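Local coordinates for protein putative glucoamylase (Bacteroides uniformis, PDB 4GL3) that probably hydrolyses glycosidic bonds in glucose-containing polysaccharides, as a putative glucoamylase of the six-hairpin superfamily, at residues S57-M62 with S127-E132; F251-Y256 with L330-Y335; G258-G263 with L395-F400; A277-N282 with K299-T304. One frame throughout, in Å; residues are numbered along the deposited sequence.

Contact 2 lies in the middle of the set, about 15 Å from contact 1 and about 11 Å from both contact 3 and contact 4, measured between centres. Contact 1 is the helix pair; its Glu132 OE2 reaches Gly258 N of contact 3 at 2.8 Å, a probable hydrogen bond. Tyr256 O of contact 2 similarly meets Trp397 NE1 of contact 3 at 2.8 Å, while Thr252 CG2 packs on His278 ND1 of contact 4 at 3.3 Å. Contacts 3 and 4 do not touch. A bound Tris molecule, probably from the crystallisation liquor, sits about 4 Å from the side chain of Phe129 in contact 1 and may mark a pocket.

Contact 1 (S57-M62 with S127-E132); sequences SGFGVM and SAFMFE
Gly58 and selenomethionine Met130 face each other where helices 54-69 and 124-140 run side by side, Gly58 CA and Met130 CA 3.8 Å apart. The short segments are nearly parallel, at 9°, and their axes come within 7.5 Å. Glycine permits this closeness: a CB on Gly58 would clash with Phe129 O and Met130 CA.

The apolar contacts lie around that point. Met130 CG is anti to the backbone N (chi1 171°), and bends further along the side chain bring the selenium and methyl round to the other helix. There the Met130 methyl CE lies 3.5 Å from Ser57 CB, and its SE rests by Val61 CG2. Selenomethionine Met62 answers from the opposite helix, its CE touching Glu132 CG at 4.1 Å where the two side chains cross at about a right angle.

The aromatic pair is Phe59 and Phe129, side by side and pointing the same way. Phe59 CE1 touches Phe129 CB at 4.0 Å, with the ring planes oblique at 41°. The polar ends of Ser57 and Glu132 bond outside the two helices: Ser57 OG to Thr53 O and Ala41 N, Glu132 OE2 to Gly258 N.

Helix 75-90 packs on Val61 and Met130, helix 378-393 on Phe59 and Met62, and helix 197-205 on Phe129, consistent with two parallel helices of an alpha/alpha barrel.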
loop_
_atom_site.group_PDB
_atom_site.type_symbol
_atom_site.label_atom_id
_atom_site.label_comp_id
_atom_site.label_asym_id
_atom_site.label_seq_id
_atom_site.Cartn_x
_atom_site.Cartn_y
_atom_site.Cartn_z
ATOM N N SER A 57 0.598 3.477 -8.297
ATOM C CA SER A 57 0.596 2.689 -9.553
ATOM C C SER A 57 1.005 1.247 -9.268
ATOM O O SER A 57 0.508 0.309 -9.906
ATOM C CB SER A 57 1.463 3.318 -10.629
ATOM O OG SER A 57 0.921 4.589 -11.020
ATOM N N GLY A 58 1.902 1.065 -8.301
ATOM C CA GLY A 58 2.251 -0.270 -7.862
ATOM C C GLY A 58 1.002 -0.988 -7.317
ATOM O O GLY A 58 0.806 -2.173 -7.574
ATOM N N PHE A 59 0.157 -0.285 -6.573
ATOM C CA PHE A 59 -1.104 -0.913 -6.110
ATOM C C PHE A 59 -1.984 -1.258 -7.316
ATOM O O PHE A 59 -2.657 -2.297 -7.340
ATOM C CB PHE A 59 -1.864 0.002 -5.149
ATOM C CG PHE A 59 -1.094 0.381 -3.906
ATOM C CD1 PHE A 59 0.016 -0.345 -3.469
ATOM C CD2 PHE A 59 -1.514 1.472 -3.142
ATOM C CE1 PHE A 59 0.693 0.027 -2.320
ATOM C CE2 PHE A 59 -0.853 1.825 -1.990
ATOM C CZ PHE A 59 0.253 1.102 -1.577
ATOM N N GLY A 60 -1.965 -0.377 -8.294
ATOM C CA GLY A 60 -2.696 -0.537 -9.549
ATOM C C GLY A 60 -2.282 -1.812 -10.286
ATOM O O GLY A 60 -3.125 -2.533 -10.795
ATOM N N VAL A 61 -0.981 -2.075 -10.341
ATOM C CA VAL A 61 -0.447 -3.307 -10.909
ATOM C C VAL A 61 -1.081 -4.531 -10.228
ATOM O O VAL A 61 -1.522 -5.463 -10.879
ATOM C CB VAL A 61 1.087 -3.305 -10.821
ATOM C CG1 VAL A 61 1.688 -4.716 -10.976
ATOM C CG2 VAL A 61 1.643 -2.327 -11.864
HETATM N N MSE A 62 -1.149 -4.515 -8.912
HETATM C CA MSE A 62 -1.797 -5.597 -8.184
HETATM C C MSE A 62 -3.307 -5.648 -8.463
HETATM O O MSE A 62 -3.868 -6.736 -8.593
HETATM C CB MSE A 62 -1.508 -5.507 -6.693
HETATM C CG MSE A 62 -0.020 -5.723 -6.392
HETATM SE SE MSE A 62 0.573 -5.620 -4.547
HETATM C CE MSE A 62 1.149 -3.753 -4.391
ATOM N N SER A 127 9.005 3.564 -4.600
ATOM C CA SER A 127 9.539 2.602 -5.588
ATOM C C SER A 127 9.398 1.166 -5.076
ATOM O O SER A 127 9.167 0.249 -5.854
ATOM C CB SER A 127 11.020 2.891 -5.892
ATOM O OG SER A 127 11.153 4.086 -6.638
ATOM N N ALA A 128 9.545 0.979 -3.751
ATOM C CA ALA A 128 9.392 -0.337 -3.112
ATOM C C ALA A 128 7.939 -0.846 -3.287
ATOM O O ALA A 128 7.732 -2.023 -3.530
ATOM C CB ALA A 128 9.777 -0.288 -1.624
ATOM N N PHE A 129 6.955 0.039 -3.169
ATOM C CA PHE A 129 5.574 -0.351 -3.370
ATOM C C PHE A 129 5.333 -0.729 -4.834
ATOM O O PHE A 129 4.601 -1.714 -5.144
ATOM C CB PHE A 129 4.620 0.739 -2.909
ATOM C CG PHE A 129 4.714 1.067 -1.443
ATOM C CD1 PHE A 129 5.005 0.081 -0.479
ATOM C CD2 PHE A 129 4.460 2.354 -1.019
ATOM C CE1 PHE A 129 5.048 0.406 0.896
ATOM C CE2 PHE A 129 4.530 2.691 0.339
ATOM C CZ PHE A 129 4.850 1.725 1.276
HETATM N N MSE A 130 6.011 -0.033 -5.748
HETATM C CA MSE A 130 5.959 -0.437 -7.169
HETATM C C MSE A 130 6.568 -1.846 -7.334
HETATM O O MSE A 130 5.976 -2.690 -8.010
HETATM C CB MSE A 130 6.602 0.596 -8.118
HETATM C CG MSE A 130 6.746 0.068 -9.553
HETATM SE SE MSE A 130 5.034 -0.228 -10.394
HETATM C CE MSE A 130 4.534 1.587 -10.596
ATOM N N PHE A 131 7.739 -2.107 -6.740
ATOM C CA PHE A 131 8.376 -3.432 -6.866
ATOM C C PHE A 131 7.552 -4.521 -6.179
ATOM O O PHE A 131 7.537 -5.649 -6.607
ATOM C CB PHE A 131 9.836 -3.409 -6.382
ATOM C CG PHE A 131 10.796 -2.853 -7.422
ATOM C CD1 PHE A 131 10.986 -3.505 -8.596
ATOM C CD2 PHE A 131 11.401 -1.626 -7.250
ATOM C CE1 PHE A 131 11.788 -2.994 -9.611
ATOM C CE2 PHE A 131 12.242 -1.108 -8.225
ATOM C CZ PHE A 131 12.422 -1.796 -9.416
ATOM N N GLU A 132 6.868 -4.177 -5.099
ATOM C CA GLU A 132 5.947 -5.138 -4.452
ATOM C C GLU A 132 4.928 -5.657 -5.484
ATOM O O GLU A 132 4.793 -6.859 -5.734
ATOM C CB GLU A 132 5.292 -4.478 -3.219
ATOM C CG GLU A 132 4.386 -5.390 -2.390
ATOM C CD GLU A 132 3.757 -4.657 -1.214
ATOM O OE1 GLU A 132 3.920 -3.415 -1.061
ATOM O OE2 GLU A 132 3.089 -5.318 -0.411
#

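Contact 2 (F251-Y256 with L330-Y335); sequences FTHYSY and LSSIPY
A buried, largely polar contact joins His253 and Thr252, in the long loop ahead of helix 271-288, to Ser331, Ser332 and Tyr335 where the chain leaves helix 326-331. The imidazole of His253 is held on a face and at an edge. Ser331 CB sits over the centre of one face, 3.5 Å from the ring centroid, a CH-pi contact. At the edge and in the ring plane, His253 NE2 and Ser332 OG share a nearly straight hydrogen bond of 2.9 Å (167°); either could be the donor. With CG beside the backbone N (chi1 -54°), the His253 ring is swung across to these two serines.

Past the helix the chain turns, Ser332 O accepting from Tyr335 N at 2.8 Å, within what is probably the alpha/alpha barrel of the six-hairpin glucoamylases. Tyr335 reaches back from this turn and donates a hydrogen bond from OH to Thr252 O at 2.7 Å, the carbonyl oxygen lying at the ring edge, in its plane. A phenylalanine in place of Tyr335 lacks the hydroxyl, which would probably leave Thr252 O without this bond and open a small gap beside Tyr256 CB. Thr252 OG1 bonds Leu249 O, and Ser331 OG Thr327 OG1.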
loop_
_atom_site.group_PDB
_atom_site.type_symbol
_atom_site.label_atom_id
_atom_site.label_comp_id
_atom_site.label_asym_id
_atom_site.label_seq_id
_atom_site.Cartn_x
_atom_site.Cartn_y
_atom_site.Cartn_z
ATOM N N PHE A 251 -0.649 1.649 7.967
ATOM C CA PHE A 251 0.586 0.958 8.285
ATOM C C PHE A 251 0.426 -0.596 8.199
ATOM O O PHE A 251 1.402 -1.285 7.957
ATOM C CB PHE A 251 1.100 1.315 9.689
ATOM C CG PHE A 251 1.605 2.756 9.875
ATOM C CD1 PHE A 251 1.663 3.672 8.836
ATOM C CD2 PHE A 251 2.023 3.171 11.154
ATOM C CE1 PHE A 251 2.147 4.961 9.049
ATOM C CE2 PHE A 251 2.495 4.444 11.374
ATOM C CZ PHE A 251 2.590 5.332 10.307
ATOM N N THR A 252 -0.792 -1.123 8.369
ATOM C CA THR A 252 -1.050 -2.592 8.243
ATOM C C THR A 252 -1.394 -3.015 6.814
ATOM O O THR A 252 -1.689 -4.188 6.575
ATOM C CB THR A 252 -2.183 -3.043 9.182
ATOM O OG1 THR A 252 -3.438 -2.520 8.700
ATOM C CG2 THR A 252 -1.882 -2.564 10.614
ATOM N N HIS A 253 -1.337 -2.069 5.861
ATOM C CA HIS A 253 -1.733 -2.325 4.495
ATOM C C HIS A 253 -0.585 -2.270 3.472
ATOM O O HIS A 253 -0.447 -3.160 2.686
ATOM C CB HIS A 253 -2.835 -1.348 4.022
ATOM C CG HIS A 253 -4.016 -1.306 4.913
ATOM N ND1 HIS A 253 -4.784 -0.173 5.053
ATOM C CD2 HIS A 253 -4.509 -2.223 5.780
ATOM C CE1 HIS A 253 -5.727 -0.409 5.957
ATOM N NE2 HIS A 253 -5.594 -1.649 6.401
ATOM N N TYR A 254 0.182 -1.194 3.410
ATOM C CA TYR A 254 0.993 -0.984 2.187
ATOM C C TYR A 254 2.105 -2.033 1.914
ATOM O O TYR A 254 2.320 -2.419 0.775
ATOM C CB TYR A 254 1.595 0.434 2.129
ATOM C CG TYR A 254 0.668 1.609 1.966
ATOM C CD1 TYR A 254 -0.705 1.460 1.906
ATOM C CD2 TYR A 254 1.192 2.904 1.876
ATOM C CE1 TYR A 254 -1.542 2.566 1.794
ATOM C CE2 TYR A 254 0.377 4.001 1.755
ATOM C CZ TYR A 254 -1.000 3.836 1.707
ATOM O OH TYR A 254 -1.843 4.946 1.616
ATOM N N SER A 255 2.824 -2.435 2.949
ATOM C CA SER A 255 3.861 -3.461 2.854
ATOM C C SER A 255 3.293 -4.884 2.858
ATOM O O SER A 255 4.022 -5.804 2.506
ATOM C CB SER A 255 4.896 -3.319 4.028
ATOM O OG SER A 255 5.662 -2.111 3.955
ATOM N N TYR A 256 2.001 -5.046 3.191
ATOM C CA TYR A 256 1.368 -6.361 3.439
ATOM C C TYR A 256 0.313 -6.708 2.387
ATOM O O TYR A 256 -0.622 -7.508 2.571
ATOM C CB TYR A 256 0.811 -6.411 4.863
ATOM C CG TYR A 256 1.887 -5.988 5.816
ATOM C CD1 TYR A 256 2.991 -6.817 6.061
ATOM C CD2 TYR A 256 1.875 -4.726 6.401
ATOM C CE1 TYR A 256 4.021 -6.426 6.910
ATOM C CE2 TYR A 256 2.905 -4.311 7.238
ATOM C CZ TYR A 256 3.986 -5.149 7.472
ATOM O OH TYR A 256 5.008 -4.730 8.288
ATOM N N LEU A 330 -11.841 -1.147 5.545
ATOM C CA LEU A 330 -12.080 -2.039 4.425
ATOM C C LEU A 330 -10.821 -2.824 4.117
ATOM O O LEU A 330 -10.867 -4.052 3.923
ATOM C CB LEU A 330 -12.575 -1.267 3.204
ATOM C CG LEU A 330 -13.929 -0.532 3.351
ATOM C CD1 LEU A 330 -14.419 -0.031 2.010
ATOM C CD2 LEU A 330 -14.949 -1.415 4.004
ATOM N N SER A 331 -9.671 -2.137 4.117
ATOM C CA SER A 331 -8.435 -2.808 3.757
ATOM C C SER A 331 -7.860 -3.722 4.857
ATOM O O SER A 331 -6.920 -4.489 4.603
ATOM C CB SER A 331 -7.398 -1.806 3.298
ATOM O OG SER A 331 -7.880 -1.061 2.189
ATOM N N SER A 332 -8.429 -3.610 6.057
ATOM C CA SER A 332 -8.087 -4.425 7.195
ATOM C C SER A 332 -8.939 -5.706 7.269
ATOM O O SER A 332 -8.847 -6.444 8.261
ATOM C CB SER A 332 -8.223 -3.592 8.491
ATOM O OG SER A 332 -7.077 -2.745 8.662
ATOM N N ILE A 333 -9.746 -5.953 6.228
ATOM C CA ILE A 333 -10.630 -7.124 6.123
ATOM C C ILE A 333 -9.955 -8.482 6.435
ATOM O O ILE A 333 -10.542 -9.260 7.157
ATOM C CB ILE A 333 -11.450 -7.152 4.779
ATOM C CG1 ILE A 333 -12.528 -8.274 4.790
ATOM C CG2 ILE A 333 -10.537 -7.204 3.555
ATOM C CD1 ILE A 333 -13.690 -8.033 3.815
ATOM N N PRO A 334 -8.708 -8.743 5.978
ATOM C CA PRO A 334 -8.221 -10.064 6.370
ATOM C C PRO A 334 -7.890 -10.155 7.838
ATOM O O PRO A 334 -7.738 -11.224 8.347
ATOM C CB PRO A 334 -6.967 -10.261 5.556
ATOM C CG PRO A 334 -6.566 -8.901 5.074
ATOM C CD PRO A 334 -7.764 -8.021 5.109
ATOM N N TYR A 335 -7.782 -9.030 8.514
ATOM C CA TYR A 335 -7.379 -9.045 9.914
ATOM C C TYR A 335 -8.562 -9.096 10.870
ATOM O O TYR A 335 -8.418 -9.637 11.946
ATOM C CB TYR A 335 -6.524 -7.834 10.228
ATOM C CG TYR A 335 -5.407 -7.582 9.262
ATOM C CD1 TYR A 335 -4.597 -8.615 8.823
ATOM C CD2 TYR A 335 -5.111 -6.280 8.824
ATOM C CE1 TYR A 335 -3.538 -8.383 7.960
ATOM C CE2 TYR A 335 -4.040 -6.046 7.958
ATOM C CZ TYR A 335 -3.262 -7.103 7.537
ATOM O OH TYR A 335 -2.176 -6.885 6.732
#

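Contact 3 (G258-G263 with L395-F400); sequences GLDPRG and LIWKLF
Trp397 carries the contact, with Asp260 laid over one face of its indole. The carboxylate is stacked on the ring, the planes 10° apart and Asp260 CG 3.5 Å from Trp397 CD2, while Asp260 CA makes a CH-pi contact with the five-membered ring at 3.7 Å. Arg262 crosses the six-membered end, its NE 3.3 Å from Trp397 CZ3 and the guanidinium inclined 25° to the indole. Pro261 CD touches CZ2, and Trp397 NE1 bonds Tyr256 O. One turn on, Phe400 packs against the Gly258 backbone, CD2 to Gly258 C 3.3 Å; a CB on Gly258 would strike this ring.

With Trp397 cut back to an alanine, Asp260 would probably lose the flat surface it lies on, Arg262 its packing partner, and Tyr256 O its indole N-H.

Within the same layer, Arg262 grips the carboxylate side-on: NE gives a 3.0 Å bond to the syn lone pair of Asp260 OD1, and NH2 a salt bridge of 2.8 Å to OD2, which also bonds Tyr419 OH. Asp260 CG, anti to the backbone N (chi1 -169°), brings OD1 round to the Arg262 backbone N at 3.0 Å. That bond defines an Asx turn, backed by the salt bridge and lying on a helix tryptophan.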
loop_
_atom_site.group_PDB
_atom_site.type_symbol
_atom_site.label_atom_id
_atom_site.label_comp_id
_atom_site.label_asym_id
_atom_site.label_seq_id
_atom_site.Cartn_x
_atom_site.Cartn_y
_atom_site.Cartn_z
ATOM N N GLY A 258 1.620 -7.684 -0.722
ATOM C CA GLY A 258 2.316 -8.908 -1.207
ATOM C C GLY A 258 2.914 -9.765 -0.087
ATOM O O GLY A 258 2.845 -11.000 -0.102
ATOM N N LEU A 259 3.521 -9.102 0.881
ATOM C CA LEU A 259 4.074 -9.760 2.055
ATOM C C LEU A 259 2.899 -10.230 2.946
ATOM O O LEU A 259 2.141 -9.416 3.500
ATOM C CB LEU A 259 4.994 -8.773 2.776
ATOM C CG LEU A 259 5.836 -9.199 3.939
ATOM C CD1 LEU A 259 6.839 -10.244 3.489
ATOM C CD2 LEU A 259 6.585 -7.979 4.500
ATOM N N ASP A 260 2.726 -11.542 3.027
ATOM C CA ASP A 260 1.684 -12.148 3.828
ATOM C C ASP A 260 2.119 -12.183 5.303
ATOM O O ASP A 260 3.028 -12.932 5.667
ATOM C CB ASP A 260 1.418 -13.584 3.305
ATOM C CG ASP A 260 0.171 -14.244 3.897
ATOM O OD1 ASP A 260 -0.396 -13.768 4.901
ATOM O OD2 ASP A 260 -0.231 -15.291 3.333
ATOM N N PRO A 261 1.422 -11.435 6.178
ATOM C CA PRO A 261 1.764 -11.453 7.610
ATOM C C PRO A 261 1.294 -12.657 8.390
ATOM O O PRO A 261 1.732 -12.816 9.551
ATOM C CB PRO A 261 1.079 -10.197 8.152
ATOM C CG PRO A 261 -0.121 -10.059 7.301
ATOM C CD PRO A 261 0.239 -10.601 5.920
ATOM N N ARG A 262 0.464 -13.521 7.788
ATOM C CA ARG A 262 -0.034 -14.693 8.491
ATOM C C ARG A 262 1.087 -15.736 8.709
ATOM O O ARG A 262 1.721 -16.202 7.758
ATOM C CB ARG A 262 -1.218 -15.300 7.722
ATOM C CG ARG A 262 -2.391 -14.316 7.565
ATOM C CD ARG A 262 -3.502 -14.883 6.689
ATOM N NE ARG A 262 -2.921 -15.219 5.389
ATOM C CZ ARG A 262 -3.435 -16.085 4.524
ATOM N NH1 ARG A 262 -4.580 -16.697 4.767
ATOM N NH2 ARG A 262 -2.817 -16.323 3.383
ATOM N N GLY A 263 1.354 -16.055 9.968
ATOM C CA GLY A 263 2.451 -16.944 10.356
ATOM C C GLY A 263 3.825 -16.307 10.147
ATOM O O GLY A 263 4.841 -16.987 10.291
ATOM N N LEU A 395 -4.704 -14.324 -3.168
ATOM C CA LEU A 395 -4.123 -14.199 -4.499
ATOM C C LEU A 395 -2.783 -13.469 -4.537
ATOM O O LEU A 395 -1.798 -14.037 -5.048
ATOM C CB LEU A 395 -5.079 -13.466 -5.459
ATOM C CG LEU A 395 -4.567 -13.308 -6.899
ATOM C CD1 LEU A 395 -4.436 -14.687 -7.605
ATOM C CD2 LEU A 395 -5.503 -12.404 -7.711
ATOM N N ILE A 396 -2.719 -12.228 -4.037
ATOM C CA ILE A 396 -1.498 -11.421 -4.243
ATOM C C ILE A 396 -0.380 -11.879 -3.299
ATOM O O ILE A 396 0.786 -11.944 -3.684
ATOM C CB ILE A 396 -1.784 -9.907 -4.121
ATOM C CG1 ILE A 396 -2.855 -9.473 -5.141
ATOM C CG2 ILE A 396 -0.506 -9.082 -4.276
ATOM C CD1 ILE A 396 -2.627 -9.891 -6.579
ATOM N N TRP A 397 -0.762 -12.227 -2.068
ATOM C CA TRP A 397 0.134 -12.894 -1.130
ATOM C C TRP A 397 0.800 -14.132 -1.708
ATOM O O TRP A 397 1.998 -14.284 -1.633
ATOM C CB TRP A 397 -0.629 -13.339 0.107
ATOM C CG TRP A 397 -0.995 -12.240 1.043
ATOM C CD1 TRP A 397 -0.363 -11.045 1.210
ATOM C CD2 TRP A 397 -2.059 -12.270 2.008
ATOM N NE1 TRP A 397 -0.996 -10.304 2.176
ATOM C CE2 TRP A 397 -2.021 -11.048 2.707
ATOM C CE3 TRP A 397 -3.054 -13.192 2.315
ATOM C CZ2 TRP A 397 -2.939 -10.733 3.726
ATOM C CZ3 TRP A 397 -3.953 -12.892 3.334
ATOM C CH2 TRP A 397 -3.885 -11.664 4.022
ATOM N N LYS A 398 0.048 -15.028 -2.301
ATOM C CA LYS A 398 0.684 -16.230 -2.866
ATOM C C LYS A 398 1.686 -15.891 -3.965
ATOM O O LYS A 398 2.742 -16.495 -4.035
ATOM C CB LYS A 398 -0.339 -17.232 -3.396
ATOM C CG LYS A 398 -1.168 -17.898 -2.307
ATOM C CD LYS A 398 -2.163 -18.915 -2.910
ATOM C CE LYS A 398 -3.518 -18.889 -2.220
ATOM N NZ LYS A 398 -3.491 -19.454 -0.841
ATOM N N LEU A 399 1.357 -14.934 -4.820
ATOM C CA LEU A 399 2.250 -14.581 -5.919
ATOM C C LEU A 399 3.574 -14.008 -5.377
ATOM O O LEU A 399 4.669 -14.484 -5.724
ATOM C CB LEU A 399 1.547 -13.584 -6.867
ATOM C CG LEU A 399 0.385 -14.179 -7.651
ATOM C CD1 LEU A 399 -0.489 -13.070 -8.187
ATOM C CD2 LEU A 399 0.866 -15.143 -8.746
ATOM N N PHE A 400 3.469 -12.974 -4.540
ATOM C CA PHE A 400 4.640 -12.268 -4.038
ATOM C C PHE A 400 5.527 -13.207 -3.208
ATOM O O PHE A 400 6.734 -13.233 -3.397
ATOM C CB PHE A 400 4.227 -11.044 -3.231
ATOM C CG PHE A 400 5.383 -10.241 -2.704
ATOM C CD1 PHE A 400 5.985 -9.265 -3.503
ATOM C CD2 PHE A 400 5.845 -10.414 -1.403
ATOM C CE1 PHE A 400 7.042 -8.522 -3.029
ATOM C CE2 PHE A 400 6.906 -9.647 -0.928
ATOM C CZ PHE A 400 7.511 -8.724 -1.747
#

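Contact 4 (A277-N282 with K299-T304); sequences AHTLIN and KCWGLT
Asn282 lays its side-chain amide along the backbone of Gly302 and Leu303, and both ends of the amide are used. Asn282 OD1 takes an almost straight bond from Leu303 N, 2.9 Å long (172°), on a lone pair in its carbonyl plane. In return Asn282 ND2 donates to Leu303 O at 3.1 Å, more bent (150°), the acceptor tilted somewhat from the amide plane. Together they fix the rotation of the amide. CG stands anti to the backbone N (chi1 -166°), carrying the amide off helix 271-288 toward the loop.

The loop that follows this helix folds back on it before strand 305-306, in what is probably the alpha/alpha barrel of this putative glucoamylase family, the asparagine side chain bonding both N-H and C=O of one residue, as a strand's backbone would. Gly302 CA passes 3.4 Å from Asn282 OD1; the backbone angles of Gly302 would jam a side chain there against the preceding carbonyl.

One turn earlier, Thr279 CG2 meets the far end of the Trp301 indole, 3.8 Å from CH2. Thr279 OG1 is occupied by Met275 O. Trp301 NE1 bonds Tyr339 O, while the Leu303 backbone also pairs with Leu249 and that of Gly302 with Thr325.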
loop_
_atom_site.group_PDB
_atom_site.type_symbol
_atom_site.label_atom_id
_atom_site.label_comp_id
_atom_site.label_asym_id
_atom_site.label_seq_id
_atom_site.Cartn_x
_atom_site.Cartn_y
_atom_site.Cartn_z
ATOM N N ALA A 277 -3.885 -6.745 16.177
ATOM C CA ALA A 277 -3.875 -5.842 17.339
ATOM C C ALA A 277 -4.108 -4.412 16.888
ATOM O O ALA A 277 -4.955 -3.719 17.429
ATOM C CB ALA A 277 -2.555 -5.948 18.142
ATOM N N HIS A 278 -3.355 -3.964 15.900
ATOM C CA HIS A 278 -3.498 -2.593 15.428
ATOM C C HIS A 278 -4.914 -2.313 14.910
ATOM O O HIS A 278 -5.520 -1.287 15.239
ATOM C CB HIS A 278 -2.475 -2.317 14.358
ATOM C CG HIS A 278 -2.349 -0.872 13.981
ATOM N ND1 HIS A 278 -1.405 -0.438 13.075
ATOM C CD2 HIS A 278 -3.033 0.233 14.375
ATOM C CE1 HIS A 278 -1.520 0.869 12.921
ATOM N NE2 HIS A 278 -2.496 1.303 13.697
ATOM N N THR A 279 -5.436 -3.225 14.099
ATOM C CA THR A 279 -6.814 -3.086 13.604
ATOM C C THR A 279 -7.842 -2.997 14.725
ATOM O O THR A 279 -8.741 -2.153 14.697
ATOM C CB THR A 279 -7.134 -4.239 12.637
ATOM O OG1 THR A 279 -6.194 -4.215 11.553
ATOM C CG2 THR A 279 -8.602 -4.198 12.128
ATOM N N LEU A 280 -7.712 -3.844 15.733
ATOM C CA LEU A 280 -8.761 -3.921 16.786
ATOM C C LEU A 280 -8.644 -2.752 17.746
ATOM O O LEU A 280 -9.625 -2.239 18.229
ATOM C CB LEU A 280 -8.699 -5.260 17.532
ATOM C CG LEU A 280 -9.150 -6.466 16.691
ATOM C CD1 LEU A 280 -9.274 -7.725 17.536
ATOM C CD2 LEU A 280 -10.487 -6.167 16.022
ATOM N N ILE A 281 -7.423 -2.303 17.996
ATOM C CA ILE A 281 -7.200 -1.088 18.780
ATOM C C ILE A 281 -7.778 0.176 18.091
ATOM O O ILE A 281 -8.426 0.991 18.741
ATOM C CB ILE A 281 -5.705 -0.937 19.106
ATOM C CG1 ILE A 281 -5.294 -2.010 20.138
ATOM C CG2 ILE A 281 -5.388 0.481 19.590
ATOM C CD1 ILE A 281 -3.766 -2.235 20.189
ATOM N N ASN A 282 -7.541 0.324 16.790
ATOM C CA ASN A 282 -8.085 1.446 15.997
ATOM C C ASN A 282 -9.623 1.445 16.074
ATOM O O ASN A 282 -10.278 2.462 16.386
ATOM C CB ASN A 282 -7.534 1.310 14.561
ATOM C CG ASN A 282 -7.714 2.550 13.724
ATOM O OD1 ASN A 282 -8.815 2.797 13.210
ATOM N ND2 ASN A 282 -6.617 3.328 13.531
ATOM N N LYS A 299 -20.221 0.297 13.566
ATOM C CA LYS A 299 -20.559 0.334 12.148
ATOM C C LYS A 299 -19.692 1.330 11.424
ATOM O O LYS A 299 -19.603 1.302 10.220
ATOM C CB LYS A 299 -22.032 0.716 11.990
ATOM C CG LYS A 299 -22.950 -0.338 12.579
ATOM C CD LYS A 299 -24.295 -0.396 11.882
ATOM C CE LYS A 299 -25.082 -1.625 12.328
ATOM N NZ LYS A 299 -24.222 -2.852 12.252
ATOM N N CYS A 300 -19.036 2.203 12.172
ATOM C CA CYS A 300 -18.397 3.354 11.602
ATOM C C CYS A 300 -17.082 3.621 12.340
ATOM O O CYS A 300 -17.041 4.359 13.327
ATOM C CB CYS A 300 -19.366 4.520 11.707
ATOM S SG CYS A 300 -18.837 5.948 10.792
ATOM N N TRP A 301 -16.033 2.949 11.864
ATOM C CA TRP A 301 -14.693 3.009 12.446
ATOM C C TRP A 301 -13.658 2.979 11.352
ATOM O O TRP A 301 -13.957 2.585 10.217
ATOM C CB TRP A 301 -14.441 1.833 13.394
ATOM C CG TRP A 301 -14.485 0.459 12.771
ATOM C CD1 TRP A 301 -15.597 -0.297 12.542
ATOM C CD2 TRP A 301 -13.365 -0.342 12.324
ATOM N NE1 TRP A 301 -15.247 -1.509 11.977
ATOM C CE2 TRP A 301 -13.890 -1.558 11.827
ATOM C CE3 TRP A 301 -11.986 -0.141 12.275
ATOM C CZ2 TRP A 301 -13.084 -2.563 11.320
ATOM C CZ3 TRP A 301 -11.194 -1.128 11.757
ATOM C CH2 TRP A 301 -11.741 -2.326 11.285
ATOM N N GLY A 302 -12.444 3.397 11.716
ATOM C CA GLY A 302 -11.277 3.304 10.856
ATOM C C GLY A 302 -10.661 4.671 10.654
ATOM O O GLY A 302 -11.186 5.489 9.890
ATOM N N LEU A 303 -9.532 4.905 11.329
ATOM C CA LEU A 303 -8.760 6.151 11.206
ATOM C C LEU A 303 -7.400 5.918 10.519
ATOM O O LEU A 303 -6.588 5.079 10.947
ATOM C CB LEU A 303 -8.539 6.761 12.598
ATOM C CG LEU A 303 -9.778 7.105 13.429
ATOM C CD1 LEU A 303 -9.364 7.547 14.831
ATOM C CD2 LEU A 303 -10.634 8.153 12.727
ATOM N N THR A 304 -7.173 6.666 9.439
ATOM C CA THR A 304 -5.923 6.645 8.705
ATOM C C THR A 304 -5.742 7.979 7.936
ATOM O O THR A 304 -6.642 8.833 7.908
ATOM C CB THR A 304 -5.895 5.448 7.760
ATOM O OG1 THR A 304 -4.568 5.233 7.296
ATOM C CG2 THR A 304 -6.847 5.636 6.535
#